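Local coordinates for amyloid-like protein 1 (Homo sapiens, PDB 3PMR) that probably takes part in cell adhesion, its E2 domain binding heparin and pairing with a second copy in a dimerization mode shared with the amyloid precursor protein, at residues E26-F30 with H96-V100; E143-L148 with H172-I176. All coordinates share one frame; numbering follows the deposited sequence.

Both contacts join antiparallel helices of the all-helical E2 domain; the short-segment axes run at 174° to each other in each case, and the contact centres lie 19 Å apart. They follow in series along the chain: contact 1 pairs helix 26-56 with helix 64-119, and only after it closes does contact 2 pair helix 126-157 with helix 159-187. No helix is shared, yet the two touch where Val100 CG1 of helix 64-119 packs 3.8 Å from His146 NE2 of helix 126-157. Helix 64-119, which also meets Glu143, thus ties the two pairs together, while contact 2, the buried one, reaches the second subunit.

Contact 1: residues E26-F30 with H96-V100; sequences EHEGF and HATRV
In Glu26, His96 and Phe30 the CB points toward the opposing helix, and CG anti to the backbone N continues that reach; in Glu26 (chi1 165°) a further bend at chi2 turns the carboxylate across the gap to His96 and Arg99. The two oxygens then divide the work. OE2 accepts a nearly straight hydrogen bond from His96 ND1, 2.6 Å long with an N-H...O angle of 176°, using its anti lone pair and lying in the imidazole plane. On the syn side, OE1 receives Arg99 NH1 at 3.1 Å in a salt bridge; the carboxylate stands almost perpendicular to the guanidinium, which it meets at the edge. Arg99 reaches over with a straight chain, its CD 3.3 Å from Glu26 OE1.

One face of the His96 ring stacks on Phe30, with centroids 3.9 Å apart and planes at 6°. His96 CB also lies over the phenyl face, 3.5 Å from Phe30 CD1, while Val100 CG2 of its own helix sits against the other imidazole face. With an alanine in place of Glu26, His96 ND1 and Arg99 NH1 would probably lose their common acceptor, leaving the guanidinium free to turn. The contact is a surface pairing of consecutive antiparallel helices of the E2 domain, 26-56 and 64-119, their short-segment axes 10.9 Å apart. Hydrogen bond and stack together fix the imidazole in rotation, and the carboxylate would probably favour its protonated form, though the Arg99 charge should temper this.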
loop_
_atom_site.group_PDB
_atom_site.type_symbol
_atom_site.label_atom_id
_atom_site.label_comp_id
_atom_site.label_asym_id
_atom_site.label_seq_id
_atom_site.Cartn_x
_atom_site.Cartn_y
_atom_site.Cartn_z
ATOM N N GLU B 26 -7.736 -5.435 13.477
ATOM C CA GLU B 26 -7.820 -5.984 12.131
ATOM C C GLU B 26 -6.705 -5.398 11.276
ATOM O O GLU B 26 -6.050 -6.110 10.514
ATOM C CB GLU B 26 -9.183 -5.644 11.522
ATOM C CG GLU B 26 -9.297 -5.824 9.998
ATOM C CD GLU B 26 -8.848 -7.198 9.512
ATOM O OE1 GLU B 26 -8.869 -8.157 10.319
ATOM O OE2 GLU B 26 -8.490 -7.319 8.314
ATOM N N HIS B 27 -6.487 -4.098 11.427
ATOM C CA HIS B 27 -5.459 -3.402 10.671
ATOM C C HIS B 27 -4.061 -3.955 10.929
ATOM O O HIS B 27 -3.370 -4.333 9.992
ATOM C CB HIS B 27 -5.482 -1.904 10.983
ATOM C CG HIS B 27 -4.474 -1.113 10.207
ATOM N ND1 HIS B 27 -4.445 -1.092 8.829
ATOM C CD2 HIS B 27 -3.452 -0.324 10.616
ATOM C CE1 HIS B 27 -3.447 -0.326 8.421
ATOM N NE2 HIS B 27 -2.829 0.152 9.487
ATOM N N GLU B 28 -3.627 -4.006 12.182
ATOM C CA GLU B 28 -2.292 -4.525 12.433
ATOM C C GLU B 28 -2.216 -6.015 12.068
ATOM O O GLU B 28 -1.216 -6.459 11.503
ATOM C CB GLU B 28 -1.901 -4.316 13.898
ATOM N N GLY B 29 -3.278 -6.774 12.350
ATOM C CA GLY B 29 -3.296 -8.188 11.996
ATOM C C GLY B 29 -3.078 -8.354 10.497
ATOM O O GLY B 29 -2.312 -9.209 10.052
ATOM N N PHE B 30 -3.742 -7.511 9.715
ATOM C CA PHE B 30 -3.631 -7.522 8.255
ATOM C C PHE B 30 -2.202 -7.222 7.787
ATOM O O PHE B 30 -1.644 -7.939 6.955
ATOM C CB PHE B 30 -4.589 -6.483 7.663
ATOM C CG PHE B 30 -4.434 -6.269 6.178
ATOM C CD1 PHE B 30 -4.714 -7.288 5.280
ATOM C CD2 PHE B 30 -4.016 -5.040 5.684
ATOM C CE1 PHE B 30 -4.600 -7.085 3.907
ATOM C CE2 PHE B 30 -3.899 -4.825 4.305
ATOM C CZ PHE B 30 -4.186 -5.855 3.421
ATOM N N HIS B 96 -9.608 -8.779 4.232
ATOM C CA HIS B 96 -9.492 -7.495 4.911
ATOM C C HIS B 96 -10.589 -6.514 4.500
ATOM O O HIS B 96 -11.183 -5.862 5.353
ATOM C CB HIS B 96 -8.127 -6.871 4.632
ATOM C CG HIS B 96 -7.911 -5.555 5.312
ATOM N ND1 HIS B 96 -7.927 -5.409 6.683
ATOM C CD2 HIS B 96 -7.640 -4.327 4.808
ATOM C CE1 HIS B 96 -7.668 -4.152 6.996
ATOM N NE2 HIS B 96 -7.488 -3.475 5.876
ATOM N N ALA B 97 -10.860 -6.399 3.203
ATOM C CA ALA B 97 -11.892 -5.473 2.753
ATOM C C ALA B 97 -13.243 -5.853 3.355
ATOM O O ALA B 97 -13.997 -4.985 3.794
ATOM C CB ALA B 97 -11.975 -5.457 1.220
ATOM N N THR B 98 -13.543 -7.148 3.371
ATOM C CA THR B 98 -14.798 -7.641 3.931
ATOM C C THR B 98 -14.977 -7.275 5.401
ATOM O O THR B 98 -16.070 -6.909 5.816
ATOM C CB THR B 98 -14.903 -9.176 3.806
ATOM O OG1 THR B 98 -15.054 -9.528 2.429
ATOM C CG2 THR B 98 -16.101 -9.700 4.580
ATOM N N ARG B 99 -13.905 -7.381 6.182
ATOM C CA ARG B 99 -13.947 -7.065 7.607
ATOM C C ARG B 99 -14.029 -5.572 7.887
ATOM O O ARG B 99 -14.670 -5.146 8.839
ATOM C CB ARG B 99 -12.725 -7.644 8.311
ATOM C CG ARG B 99 -12.725 -9.170 8.369
ATOM C CD ARG B 99 -11.441 -9.672 9.020
ATOM N NE ARG B 99 -11.355 -11.131 9.023
ATOM C CZ ARG B 99 -10.265 -11.811 9.370
ATOM N NH1 ARG B 99 -9.160 -11.162 9.740
ATOM N NH2 ARG B 99 -10.282 -13.138 9.354
ATOM N N VAL B 100 -13.362 -4.776 7.065
ATOM C CA VAL B 100 -13.400 -3.331 7.237
ATOM C C VAL B 100 -14.844 -2.867 7.034
ATOM O O VAL B 100 -15.391 -2.121 7.835
ATOM C CB VAL B 100 -12.495 -2.649 6.203
ATOM C CG1 VAL B 100 -12.678 -1.134 6.253
ATOM C CG2 VAL B 100 -11.048 -3.020 6.479
#

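Contact 2: residues E143-L148 with H172-I176; sequences EQRHTL and HLQVI. With PO4 (phosphate ion), chain F.
His172 NE2 donates to Glu143 OE2 across the contact, at 2.8 Å and an N-H...O angle of 166°. The acceptor lies at the imidazole edge and close to its plane, but the carboxylate is turned 75° from the ring and is met on its anti side. Thr147 OG1 approaches over a face of the same ring, 3.2 Å from His172 ND1. Beside this polar group, Ile176 CD1 fits 3.6 Å from Glu143 CG and equally near Gln144 CA, as the glutamate and isoleucine chains lie alongside, running opposite ways. Leu173 spreads its two methyls: CD2 lies 3.7 Å from Gln144 CG, and CD1 faces Leu148 CD2. A water takes a hydrogen bond from Gln144 NE2 and gives one to Leu173 O, adding a polar bridge between the helices.

With OG1 beside its backbone N (chi1 -60°), Thr147 can bond back to Glu143 O at 3.0 Å; that carbonyl also accepts Thr147 N, from the opposite face of its plane. The Glu143 carboxylate is held further by salt bridges to Arg108 and Arg179, which probably balance its buried charge.

The CB of Arg145 is directed away from helix 159-187. Its NE binds phosphate O1 at 3.0 Å and its NH2 binds O4, with Arg149 also on the ion, while NH2 forms a salt bridge to Glu39 of the second subunit. Leu148 packs on Ile45 and Leu173 on Met49, both of that subunit. The arrangement is an antiparallel helix pair within the E2 domain, forming part of the dimer interface; the phosphate, probably from the crystallisation liquor, marks an anion site consistent with heparin binding.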
loop_
_atom_site.group_PDB
_atom_site.type_symbol
_atom_site.label_atom_id
_atom_site.label_comp_id
_atom_site.label_asym_id
_atom_site.label_seq_id
_atom_site.Cartn_x
_atom_site.Cartn_y
_atom_site.Cartn_z
ATOM N N GLU B 143 -18.212 5.927 6.624
ATOM C CA GLU B 143 -18.676 5.158 5.465
ATOM C C GLU B 143 -18.505 5.945 4.160
ATOM O O GLU B 143 -18.204 5.387 3.105
ATOM C CB GLU B 143 -20.147 4.774 5.648
ATOM C CG GLU B 143 -20.792 4.126 4.419
ATOM C CD GLU B 143 -22.081 3.386 4.759
ATOM O OE1 GLU B 143 -22.537 3.508 5.921
ATOM O OE2 GLU B 143 -22.634 2.690 3.874
ATOM N N GLN B 144 -18.708 7.249 4.246
ATOM C CA GLN B 144 -18.564 8.111 3.092
ATOM C C GLN B 144 -17.099 8.154 2.676
ATOM O O GLN B 144 -16.770 7.989 1.501
ATOM C CB GLN B 144 -19.042 9.522 3.425
ATOM C CG GLN B 144 -18.850 10.479 2.283
ATOM C CD GLN B 144 -19.339 11.857 2.611
ATOM O OE1 GLN B 144 -18.647 12.640 3.264
ATOM N NE2 GLN B 144 -20.554 12.165 2.172
ATOM N N ARG B 145 -16.219 8.368 3.646
ATOM C CA ARG B 145 -14.789 8.426 3.369
ATOM C C ARG B 145 -14.299 7.099 2.816
ATOM O O ARG B 145 -13.421 7.060 1.955
ATOM C CB ARG B 145 -14.016 8.798 4.642
ATOM C CG ARG B 145 -14.126 10.288 4.999
ATOM C CD ARG B 145 -13.560 10.593 6.379
ATOM N NE ARG B 145 -12.149 10.241 6.501
ATOM C CZ ARG B 145 -11.156 10.857 5.859
ATOM N NH1 ARG B 145 -11.413 11.867 5.037
ATOM N NH2 ARG B 145 -9.904 10.460 6.042
ATOM N N HIS B 146 -14.886 6.009 3.290
ATOM C CA HIS B 146 -14.479 4.698 2.819
ATOM C C HIS B 146 -14.822 4.554 1.343
ATOM O O HIS B 146 -14.017 4.069 0.549
ATOM C CB HIS B 146 -15.165 3.609 3.629
ATOM C CG HIS B 146 -14.756 2.230 3.233
ATOM N ND1 HIS B 146 -15.384 1.529 2.228
ATOM C CD2 HIS B 146 -13.740 1.445 3.665
ATOM C CE1 HIS B 146 -14.770 0.372 2.053
ATOM N NE2 HIS B 146 -13.768 0.298 2.912
ATOM N N THR B 147 -16.022 4.987 0.977
ATOM C CA THR B 147 -16.456 4.921 -0.407
ATOM C C THR B 147 -15.551 5.785 -1.282
ATOM O O THR B 147 -15.090 5.342 -2.323
ATOM C CB THR B 147 -17.897 5.420 -0.536
ATOM O OG1 THR B 147 -18.749 4.594 0.264
ATOM C CG2 THR B 147 -18.349 5.383 -1.983
ATOM N N LEU B 148 -15.300 7.020 -0.854
ATOM C CA LEU B 148 -14.459 7.943 -1.609
ATOM C C LEU B 148 -13.028 7.429 -1.759
ATOM O O LEU B 148 -12.452 7.492 -2.848
ATOM C CB LEU B 148 -14.438 9.319 -0.925
ATOM C CG LEU B 148 -15.751 10.116 -0.847
ATOM C CD1 LEU B 148 -15.652 11.177 0.227
ATOM C CD2 LEU B 148 -16.054 10.756 -2.197
ATOM N N HIS B 172 -24.072 5.159 -3.949
ATOM C CA HIS B 172 -23.786 4.896 -2.549
ATOM C C HIS B 172 -23.753 6.204 -1.757
ATOM O O HIS B 172 -24.262 6.268 -0.646
ATOM C CB HIS B 172 -22.454 4.167 -2.406
ATOM C CG HIS B 172 -22.222 3.612 -1.036
ATOM N ND1 HIS B 172 -21.172 2.772 -0.744
ATOM C CD2 HIS B 172 -22.912 3.767 0.120
ATOM C CE1 HIS B 172 -21.225 2.431 0.532
ATOM N NE2 HIS B 172 -22.270 3.021 1.078
ATOM N N LEU B 173 -23.163 7.246 -2.330
ATOM C CA LEU B 173 -23.127 8.533 -1.643
ATOM C C LEU B 173 -24.546 9.077 -1.455
ATOM O O LEU B 173 -24.825 9.724 -0.457
ATOM C CB LEU B 173 -22.256 9.537 -2.409
ATOM C CG LEU B 173 -20.761 9.215 -2.311
ATOM C CD1 LEU B 173 -19.969 10.218 -3.137
ATOM C CD2 LEU B 173 -20.315 9.265 -0.853
ATOM N N GLN B 174 -25.446 8.799 -2.393
ATOM C CA GLN B 174 -26.834 9.262 -2.251
ATOM C C GLN B 174 -27.556 8.451 -1.162
ATOM O O GLN B 174 -28.473 8.954 -0.518
ATOM C CB GLN B 174 -27.615 9.111 -3.559
ATOM C CG GLN B 174 -27.093 9.929 -4.730
ATOM C CD GLN B 174 -27.962 9.760 -5.976
ATOM O OE1 GLN B 174 -28.365 8.648 -6.319
ATOM N NE2 GLN B 174 -28.249 10.863 -6.653
ATOM N N VAL B 175 -27.152 7.195 -0.969
ATOM C CA VAL B 175 -27.771 6.345 0.055
ATOM C C VAL B 175 -27.368 6.864 1.433
ATOM O O VAL B 175 -28.170 6.897 2.356
ATOM C CB VAL B 175 -27.335 4.850 -0.089
ATOM C CG1 VAL B 175 -27.774 4.045 1.134
ATOM C CG2 VAL B 175 -27.964 4.245 -1.323
ATOM N N ILE B 176 -26.117 7.283 1.556
ATOM C CA ILE B 176 -25.603 7.813 2.805
ATOM C C ILE B 176 -26.278 9.139 3.122
ATOM O O ILE B 176 -26.619 9.420 4.269
ATOM C CB ILE B 176 -24.097 8.057 2.705
ATOM C CG1 ILE B 176 -23.371 6.727 2.595
ATOM C CG2 ILE B 176 -23.617 8.864 3.895
ATOM C CD1 ILE B 176 -21.889 6.891 2.417
HETATM P P PO4 F . -10.925 7.356 8.403
HETATM O O1 PO4 F . -11.620 7.377 7.091
HETATM O O2 PO4 F . -11.908 7.610 9.489
HETATM O O3 PO4 F . -10.291 6.026 8.608
HETATM O O4 PO4 F . -9.875 8.411 8.426
HETATM O O HOH W 1 -22.984 11.469 0.955
#